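Local coordinates for protein (glyceraldehyde 3-phosphate dehydrogenase) (Sulfolobus solfataricus, PDB 1B7G) that oxidises and phosphorylates glyceraldehyde 3-phosphate to 1,3-bisphosphoglycerate in glycolysis, using NADP in preference to NAD, as a homotetramer, at residues Ile179-Asp185 with Ala210-Pro214; Arg161-Val165 with Met220-Asn224; Val165-Gln171 with Ala213-His219. The protein carries 1 engineered substitution. One frame throughout, in Å; residues are numbered along the deposited sequence.

Interaction 1 of 3, residues Ile179-Asp185 with Ala210-Pro214; sequences INSLVPD and AVIAP
An antiparallel edge pairing joins Val183 and Pro184 to Ile212 and Val211, the short strand 183-184 lying along the end of strand 205-213. Val183 and Ile212 form the hydrogen-bonded pair: Val183 N gives to Ile212 O (2.9 Å), and Ile212 N returns a bond to Val183 O (3.0 Å). Beyond Pro184, which has no N-H to give, Asp185 N takes up the ladder again at Ala210 O (2.8 Å). Strand 183-184 is the outermost, within this chain, of the mixed sheet of the C-terminal domain. Val183 and Ile212 share one face of it, while Leu182 lays CD2 against Ala213 CB (3.9 Å) and reaches the ring of Pro214. CG of Asp185 stands anti to the backbone N (chi1 -174°), which swings the carboxylate across the Ile212 side chain, with OD2 3.4 Å from Ile212 CG1. The same OD2 forms a salt bridge with NH1 of Arg166, a residue of the substrate-phosphate site. An alanine here is likely to leave Arg166 without this carboxylate on NH1 and the flank of Ile212 uncovered. Further back, the ring of Pro214 packs on loop carbonyls, CB 3.3 Å from Ile179 O and CD 3.4 Å from Ser181 O.

Interaction 2 of 3, residues Arg161-Val165 with Met220-Asn224; sequences RATIV and MHFIN
The imidazole of His221 carries Ile164 on one face, CG1 sitting 3.8 Å from the ring centroid and only 7° off the normal, a CH-pi contact. The two side chains run alongside each other, CG2 of Ile164 reaching the NE2 and CD2 side. CG of His221 is anti to its carbonyl carbon (chi1 -61°), as CG1 of Ile164 is to its own, and this shared turn lays the isoleucine branch over the ring. The phenyl ring of Phe222 is met differently: Val165 CG2 comes in at its edge, in the ring plane, 3.5 Å from CE2. These rings lie on opposite faces of two central antiparallel strands in the C-terminal domain's mixed sheet. Three hydrogen-bonded pairs, Arg161 with Asn224, Thr163 with Phe222 and Val165 with Met220, put six backbone hydrogen bonds between the strands. On the Ile164 and His221 face, Ala162 CB touches Ile223 CG2 at 3.6 Å, and helix 139-152 packs over this side. From that helix Asn140, part of the inorganic-phosphate site and probably a substrate ligand, accepts a hydrogen bond at OD1 from His221 NE2. At the far end Arg161 turns its guanidinium away to a salt bridge with Asp205, while Asn224 ND2 hydrogen-bonds to Glu291 OE2.

Interaction 3 of 3, residues Val165-Gln171 with Ala213-His219; sequences VRRAADQ and APTTLMH. With SO4 (sulfate ion), chain D; SO4 (sulfate ion), chain C.
Arg167 places CG between its backbone N and carbonyl carbon (chi1 66°), beside CE1 of His219 (3.5 Å), and a bend at chi2 sends the guanidinium on past the ring. In His219, CG anti to the carbonyl carbon and a chi2 of -56° together turn ND1 to accept from Arg167 N (2.9 Å), the donor tilted from the ring plane. Ala213 N gives to Arg166 O (2.9 Å), and Ala168 N to Thr215 O, so the loop following strand 205-213 is held along the end of strand 157-167. Arg167 NE, in its guanidinium plane, meets Asp170 OD1 (2.8 Å) from above the carboxylate, 60° out of plane; this salt bridge and the sulfate bonds together would restrict the group's rotation. A water links Gln171 N with Thr216 O close by. The chain D sulfate takes Arg166 NH2 at O2 (3.0 Å) and Arg167 NH2 at O1 (3.1 Å); Arg167 NH1 also points to O2, but at a doubtfully short distance. The chain C sulfate takes Arg166 NE at its own O2 (2.8 Å). Arg166 is common to the substrate-phosphate site, with Arg167, and the inorganic-phosphate site; His219 and Cys139 make up the catalytic site. The sulfates, probably from the crystallisation liquor, are consistent with pockets for these two phosphates, and the bond from Arg167 N is likely to orient the imidazole.

All three contacts belong to, or border, the mixed sheet of the C-terminal domain, where strand 157-167 runs between 205-213 and 219-227. Interactions 1 and 3 share Ala213 and Pro214, with centres about 9 Å apart; Arg166 NH1, 3.0 Å from Asp185 OD2, ties them together. The edge pairing thereby supplies a second-shell carboxylate to an arginine that grips both sulfates. Interaction 2 continues the same strand away from the site, sharing Val165 with interaction 3, its centre about 15 Å from each of the others. It joins interaction 1 through Val211 N and Ile164 O, 3.0 Å apart and probably hydrogen-bonded. Asn140 also touches His219, linking interaction 2 to the catalytic pocket.

Interaction 1 of 3, residues Ile179-Asp185 with Ala210-Pro214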
loop_
_atom_site.group_PDB
_atom_site.type_symbol
_atom_site.label_atom_id
_atom_site.label_comp_id
_atom_site.label_asym_id
_atom_site.label_seq_id
_atom_site.Cartn_x
_atom_site.Cartn_y
_atom_site.Cartn_z
ATOM N N ILE A 179 18.506 8.463 5.121
ATOM C CA ILE A 179 17.668 8.155 6.259
ATOM C C ILE A 179 17.206 9.467 6.930
ATOM O O ILE A 179 16.066 9.621 7.346
ATOM C CB ILE A 179 18.387 7.383 7.368
ATOM C CG1 ILE A 179 18.929 5.997 6.975
ATOM C CG2 ILE A 179 17.404 7.113 8.536
ATOM C CD1 ILE A 179 19.719 5.306 8.067
ATOM N N ASN A 180 18.167 10.389 7.041
ATOM C CA ASN A 180 17.817 11.628 7.769
ATOM C C ASN A 180 18.686 12.779 7.284
ATOM O O ASN A 180 19.646 13.205 7.927
ATOM C CB ASN A 180 18.024 11.408 9.293
ATOM C CG ASN A 180 17.738 12.711 10.033
ATOM O OD1 ASN A 180 17.103 13.629 9.490
ATOM N ND2 ASN A 180 18.213 12.901 11.241
ATOM N N SER A 181 18.402 13.296 6.106
ATOM C CA SER A 181 19.150 14.442 5.561
ATOM C C SER A 181 18.261 15.082 4.494
ATOM O O SER A 181 17.448 14.366 3.910
ATOM C CB SER A 181 20.405 13.997 4.793
ATOM O OG SER A 181 21.284 15.111 4.520
ATOM N N LEU A 182 18.598 16.324 4.187
ATOM C CA LEU A 182 18.044 16.952 2.982
ATOM C C LEU A 182 19.244 16.976 2.061
ATOM O O LEU A 182 20.378 17.130 2.585
ATOM C CB LEU A 182 17.450 18.324 3.242
ATOM C CG LEU A 182 16.225 18.400 4.131
ATOM C CD1 LEU A 182 15.801 19.868 4.253
ATOM C CD2 LEU A 182 15.102 17.540 3.477
ATOM N N VAL A 183 19.061 16.668 0.784
ATOM C CA VAL A 183 20.219 16.534 -0.109
ATOM C C VAL A 183 19.953 17.325 -1.407
ATOM O O VAL A 183 19.153 16.846 -2.214
ATOM C CB VAL A 183 20.525 15.060 -0.404
ATOM C CG1 VAL A 183 21.838 14.932 -1.183
ATOM C CG2 VAL A 183 20.620 14.070 0.795
ATOM N N PRO A 184 20.576 18.473 -1.594
ATOM C CA PRO A 184 20.410 19.223 -2.843
ATOM C C PRO A 184 20.483 18.252 -4.002
ATOM O O PRO A 184 21.396 17.401 -4.105
ATOM C CB PRO A 184 21.512 20.267 -2.768
ATOM C CG PRO A 184 21.672 20.505 -1.268
ATOM C CD PRO A 184 21.555 19.109 -0.673
ATOM N N ASP A 185 19.529 18.357 -4.954
ATOM C CA ASP A 185 19.562 17.354 -6.050
ATOM C C ASP A 185 19.266 17.916 -7.412
ATOM O O ASP A 185 18.168 17.725 -7.965
ATOM C CB ASP A 185 18.524 16.281 -5.651
ATOM C CG ASP A 185 18.535 15.087 -6.609
ATOM O OD1 ASP A 185 19.571 14.727 -7.154
ATOM O OD2 ASP A 185 17.441 14.541 -6.833
ATOM N N ALA A 210 15.716 21.372 -7.209
ATOM C CA ALA A 210 15.199 20.161 -6.592
ATOM C C ALA A 210 16.110 19.760 -5.384
ATOM O O ALA A 210 17.307 19.935 -5.458
ATOM C CB ALA A 210 15.284 19.009 -7.593
ATOM N N VAL A 211 15.465 19.091 -4.451
ATOM C CA VAL A 211 16.081 18.579 -3.256
ATOM C C VAL A 211 15.456 17.204 -2.909
ATOM O O VAL A 211 14.266 17.044 -3.192
ATOM C CB VAL A 211 15.865 19.536 -2.073
ATOM C CG1 VAL A 211 14.384 19.701 -1.754
ATOM C CG2 VAL A 211 16.581 18.997 -0.825
ATOM N N ILE A 212 16.247 16.346 -2.333
ATOM C CA ILE A 212 15.831 15.020 -1.839
ATOM C C ILE A 212 15.552 15.104 -0.337
ATOM O O ILE A 212 16.331 15.685 0.416
ATOM C CB ILE A 212 16.865 13.952 -2.152
ATOM C CG1 ILE A 212 16.928 13.547 -3.631
ATOM C CG2 ILE A 212 16.705 12.646 -1.303
ATOM C CD1 ILE A 212 18.208 12.740 -3.963
ATOM N N ALA A 213 14.386 14.635 0.063
ATOM C CA ALA A 213 13.957 14.544 1.442
ATOM C C ALA A 213 13.924 13.035 1.808
ATOM O O ALA A 213 13.724 12.241 0.878
ATOM C CB ALA A 213 12.573 15.091 1.704
ATOM N N PRO A 214 13.979 12.707 3.081
ATOM C CA PRO A 214 13.971 11.313 3.543
ATOM C C PRO A 214 12.585 10.710 3.688
ATOM O O PRO A 214 12.116 10.382 4.768
ATOM C CB PRO A 214 14.699 11.356 4.889
ATOM C CG PRO A 214 14.492 12.721 5.397
ATOM C CD PRO A 214 14.176 13.639 4.220
#

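Interaction 2 of 3, residues Arg161-Val165 with Met220-Asn224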
loop_
_atom_site.group_PDB
_atom_site.type_symbol
_atom_site.label_atom_id
_atom_site.label_comp_id
_atom_site.label_asym_id
_atom_site.label_seq_id
_atom_site.Cartn_x
_atom_site.Cartn_y
_atom_site.Cartn_z
ATOM N N ARG A 161 8.458 29.021 -12.311
ATOM C CA ARG A 161 9.565 28.823 -11.363
ATOM C C ARG A 161 9.045 27.747 -10.390
ATOM O O ARG A 161 7.892 27.856 -9.969
ATOM C CB ARG A 161 9.985 30.078 -10.602
ATOM C CG ARG A 161 10.549 31.201 -11.510
ATOM C CD ARG A 161 11.878 30.774 -12.089
ATOM N NE ARG A 161 12.530 31.813 -12.901
ATOM C CZ ARG A 161 12.420 31.880 -14.230
ATOM N NH1 ARG A 161 11.669 30.953 -14.836
ATOM N NH2 ARG A 161 13.030 32.819 -14.954
ATOM N N ALA A 162 9.829 26.679 -10.199
ATOM C CA ALA A 162 9.316 25.613 -9.353
ATOM C C ALA A 162 10.457 25.030 -8.491
ATOM O O ALA A 162 11.588 24.966 -8.906
ATOM C CB ALA A 162 8.741 24.466 -10.204
ATOM N N THR A 163 10.017 24.619 -7.334
ATOM C CA THR A 163 10.850 23.853 -6.420
ATOM C C THR A 163 10.225 22.462 -6.216
ATOM O O THR A 163 9.053 22.315 -5.940
ATOM C CB THR A 163 10.935 24.638 -5.103
ATOM O OG1 THR A 163 11.940 25.642 -5.192
ATOM C CG2 THR A 163 11.300 23.695 -3.951
ATOM N N ILE A 164 11.059 21.461 -6.442
ATOM C CA ILE A 164 10.699 20.062 -6.350
ATOM C C ILE A 164 11.361 19.353 -5.168
ATOM O O ILE A 164 12.575 19.203 -5.091
ATOM C CB ILE A 164 11.048 19.318 -7.653
ATOM C CG1 ILE A 164 10.285 19.940 -8.852
ATOM C CG2 ILE A 164 10.610 17.845 -7.585
ATOM C CD1 ILE A 164 10.920 19.521 -10.169
ATOM N N VAL A 165 10.522 18.865 -4.266
ATOM C CA VAL A 165 10.985 18.071 -3.132
ATOM C C VAL A 165 10.857 16.575 -3.498
ATOM O O VAL A 165 9.737 16.105 -3.550
ATOM C CB VAL A 165 10.143 18.378 -1.891
ATOM C CG1 VAL A 165 10.536 17.444 -0.720
ATOM C CG2 VAL A 165 10.247 19.857 -1.550
ATOM N N MET A 220 6.773 16.277 -3.963
ATOM C CA MET A 220 5.953 17.444 -3.915
ATOM C C MET A 220 6.573 18.579 -4.726
ATOM O O MET A 220 7.790 18.774 -4.795
ATOM C CB MET A 220 5.559 18.000 -2.530
ATOM C CG MET A 220 4.338 17.290 -1.938
ATOM S SD MET A 220 3.732 18.012 -0.428
ATOM C CE MET A 220 2.838 19.444 -1.114
ATOM N N HIS A 221 5.665 19.358 -5.367
ATOM C CA HIS A 221 6.106 20.523 -6.121
ATOM C C HIS A 221 5.519 21.819 -5.539
ATOM O O HIS A 221 4.419 21.894 -5.105
ATOM C CB HIS A 221 5.731 20.524 -7.619
ATOM C CG HIS A 221 6.318 19.372 -8.393
ATOM N ND1 HIS A 221 6.542 19.461 -9.768
ATOM C CD2 HIS A 221 6.709 18.153 -8.018
ATOM C CE1 HIS A 221 7.090 18.284 -10.156
ATOM N NE2 HIS A 221 7.161 17.496 -9.124
ATOM N N PHE A 222 6.336 22.882 -5.664
ATOM C CA PHE A 222 5.843 24.186 -5.145
ATOM C C PHE A 222 6.084 25.187 -6.270
ATOM O O PHE A 222 7.226 25.290 -6.738
ATOM C CB PHE A 222 6.576 24.590 -3.874
ATOM C CG PHE A 222 6.445 23.566 -2.768
ATOM C CD1 PHE A 222 5.302 23.524 -1.993
ATOM C CD2 PHE A 222 7.429 22.618 -2.561
ATOM C CE1 PHE A 222 5.168 22.563 -0.997
ATOM C CE2 PHE A 222 7.298 21.651 -1.570
ATOM C CZ PHE A 222 6.163 21.631 -0.787
ATOM N N ILE A 223 4.995 25.685 -6.848
ATOM C CA ILE A 223 5.211 26.363 -8.127
ATOM C C ILE A 223 4.620 27.759 -8.224
ATOM O O ILE A 223 3.758 28.157 -7.499
ATOM C CB ILE A 223 4.658 25.581 -9.336
ATOM C CG1 ILE A 223 3.132 25.564 -9.221
ATOM C CG2 ILE A 223 5.211 24.172 -9.451
ATOM C CD1 ILE A 223 2.510 25.294 -10.595
ATOM N N ASN A 224 5.317 28.491 -9.091
ATOM C CA ASN A 224 4.948 29.887 -9.323
ATOM C C ASN A 224 4.872 30.070 -10.851
ATOM O O ASN A 224 5.882 29.962 -11.520
ATOM C CB ASN A 224 5.986 30.808 -8.711
ATOM C CG ASN A 224 5.722 32.276 -9.019
ATOM O OD1 ASN A 224 5.571 32.750 -10.151
ATOM N ND2 ASN A 224 5.658 33.059 -7.947
#

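Interaction 3 of 3, residues Val165-Gln171 with Ala213-His219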
loop_
_atom_site.group_PDB
_atom_site.type_symbol
_atom_site.label_atom_id
_atom_site.label_comp_id
_atom_site.label_asym_id
_atom_site.label_seq_id
_atom_site.Cartn_x
_atom_site.Cartn_y
_atom_site.Cartn_z
ATOM N N VAL A 165 10.522 18.865 -4.266
ATOM C CA VAL A 165 10.985 18.071 -3.132
ATOM C C VAL A 165 10.857 16.575 -3.498
ATOM O O VAL A 165 9.737 16.105 -3.550
ATOM C CB VAL A 165 10.143 18.378 -1.891
ATOM C CG1 VAL A 165 10.536 17.444 -0.720
ATOM C CG2 VAL A 165 10.247 19.857 -1.550
ATOM N N ARG A 166 11.962 15.926 -3.784
ATOM C CA ARG A 166 11.880 14.521 -4.246
ATOM C C ARG A 166 11.928 13.515 -3.111
ATOM O O ARG A 166 12.727 13.645 -2.161
ATOM C CB ARG A 166 12.998 14.253 -5.250
ATOM C CG ARG A 166 13.233 15.261 -6.320
ATOM C CD ARG A 166 14.181 14.921 -7.452
ATOM N NE ARG A 166 13.916 13.620 -8.074
ATOM C CZ ARG A 166 14.452 12.472 -7.721
ATOM N NH1 ARG A 166 15.382 12.415 -6.759
ATOM N NH2 ARG A 166 14.073 11.344 -8.343
ATOM N N ARG A 167 11.095 12.471 -3.207
ATOM C CA ARG A 167 11.214 11.343 -2.261
ATOM C C ARG A 167 12.538 10.680 -2.557
ATOM O O ARG A 167 12.993 10.712 -3.721
ATOM C CB ARG A 167 9.987 10.418 -2.418
ATOM C CG ARG A 167 9.958 9.712 -3.812
ATOM C CD ARG A 167 10.631 8.367 -3.658
ATOM N NE ARG A 167 10.732 7.502 -4.818
ATOM C CZ ARG A 167 11.648 7.619 -5.768
ATOM N NH1 ARG A 167 12.550 8.617 -5.737
ATOM N NH2 ARG A 167 11.675 6.763 -6.791
ATOM N N ALA A 168 13.274 10.189 -1.564
ATOM C CA ALA A 168 14.579 9.600 -1.720
ATOM C C ALA A 168 14.615 8.314 -2.559
ATOM O O ALA A 168 15.487 8.120 -3.425
ATOM C CB ALA A 168 15.128 9.225 -0.297
ATOM N N ALA A 169 13.734 7.386 -2.235
ATOM C CA ALA A 169 13.729 6.071 -2.877
ATOM C C ALA A 169 12.354 5.433 -2.671
ATOM O O ALA A 169 11.598 5.870 -1.813
ATOM C CB ALA A 169 14.789 5.188 -2.185
ATOM N N ASP A 170 11.948 4.527 -3.570
ATOM C CA ASP A 170 10.620 3.936 -3.339
ATOM C C ASP A 170 10.679 3.055 -2.083
ATOM O O ASP A 170 11.737 2.618 -1.636
ATOM C CB ASP A 170 10.143 3.140 -4.520
ATOM C CG ASP A 170 9.864 4.087 -5.702
ATOM O OD1 ASP A 170 9.262 5.145 -5.411
ATOM O OD2 ASP A 170 10.282 3.712 -6.808
ATOM N N GLN A 171 9.494 2.793 -1.567
ATOM C CA GLN A 171 9.291 2.045 -0.361
ATOM C C GLN A 171 9.884 0.637 -0.376
ATOM O O GLN A 171 10.415 0.212 0.672
ATOM C CB GLN A 171 7.793 1.953 -0.042
ATOM C CG GLN A 171 7.591 1.175 1.272
ATOM C CD GLN A 171 6.155 1.317 1.744
ATOM O OE1 GLN A 171 5.787 2.331 2.342
ATOM N NE2 GLN A 171 5.360 0.302 1.399
ATOM N N ALA A 213 14.386 14.635 0.063
ATOM C CA ALA A 213 13.957 14.544 1.442
ATOM C C ALA A 213 13.924 13.035 1.808
ATOM O O ALA A 213 13.724 12.241 0.878
ATOM C CB ALA A 213 12.573 15.091 1.704
ATOM N N PRO A 214 13.979 12.707 3.081
ATOM C CA PRO A 214 13.971 11.313 3.543
ATOM C C PRO A 214 12.585 10.710 3.688
ATOM O O PRO A 214 12.116 10.382 4.768
ATOM C CB PRO A 214 14.699 11.356 4.889
ATOM C CG PRO A 214 14.492 12.721 5.397
ATOM C CD PRO A 214 14.176 13.639 4.220
ATOM N N THR A 215 11.838 10.702 2.578
ATOM C CA THR A 215 10.475 10.209 2.516
ATOM C C THR A 215 10.361 9.154 1.414
ATOM O O THR A 215 11.192 9.225 0.520
ATOM C CB THR A 215 9.439 11.306 2.325
ATOM O OG1 THR A 215 8.137 10.678 2.316
ATOM C CG2 THR A 215 9.622 12.137 1.045
ATOM N N THR A 216 9.446 8.181 1.452
ATOM C CA THR A 216 9.417 7.203 0.369
ATOM C C THR A 216 8.148 7.289 -0.496
ATOM O O THR A 216 8.134 6.707 -1.579
ATOM C CB THR A 216 9.448 5.721 0.893
ATOM O OG1 THR A 216 8.336 5.568 1.780
ATOM C CG2 THR A 216 10.718 5.451 1.698
ATOM N N LEU A 217 7.152 8.006 -0.048
ATOM C CA LEU A 217 5.838 7.904 -0.665
ATOM C C LEU A 217 5.623 8.684 -1.939
ATOM O O LEU A 217 5.095 8.137 -2.905
ATOM C CB LEU A 217 4.792 8.278 0.390
ATOM C CG LEU A 217 4.908 7.484 1.714
ATOM C CD1 LEU A 217 3.722 7.776 2.622
ATOM C CD2 LEU A 217 4.973 5.980 1.412
ATOM N N MET A 218 5.901 9.977 -1.941
ATOM C CA MET A 218 5.546 10.869 -3.046
ATOM C C MET A 218 6.503 12.067 -3.050
ATOM O O MET A 218 6.969 12.447 -1.960
ATOM C CB MET A 218 4.162 11.470 -2.739
ATOM C CG MET A 218 2.969 10.577 -3.060
ATOM S SD MET A 218 1.401 11.324 -2.687
ATOM C CE MET A 218 0.340 9.845 -2.706
ATOM N N HIS A 219 6.613 12.670 -4.210
ATOM C CA HIS A 219 7.281 13.937 -4.376
ATOM C C HIS A 219 6.268 15.046 -4.121
ATOM O O HIS A 219 5.063 14.789 -4.223
ATOM C CB HIS A 219 7.726 14.114 -5.832
ATOM C CG HIS A 219 8.625 13.069 -6.380
ATOM N ND1 HIS A 219 9.820 12.718 -5.819
ATOM C CD2 HIS A 219 8.506 12.283 -7.487
ATOM C CE1 HIS A 219 10.431 11.812 -6.536
ATOM N NE2 HIS A 219 9.633 11.535 -7.590
HETATM S S SO4 D . 14.765 7.719 -8.520
HETATM O O1 SO4 D . 14.398 6.283 -8.224
HETATM O O2 SO4 D . 14.556 8.545 -7.305
HETATM O O3 SO4 D . 13.800 8.145 -9.590
HETATM O O4 SO4 D . 16.167 7.795 -8.977
HETATM S S SO4 C . 12.395 13.115 -11.615
HETATM O O1 SO4 C . 13.254 11.988 -11.276
HETATM O O2 SO4 C . 12.471 14.169 -10.461
HETATM O O3 SO4 C . 10.969 12.854 -11.787
HETATM O O4 SO4 C . 12.967 13.692 -12.846
HETATM O O HOH W 1 7.210 4.377 -2.935
#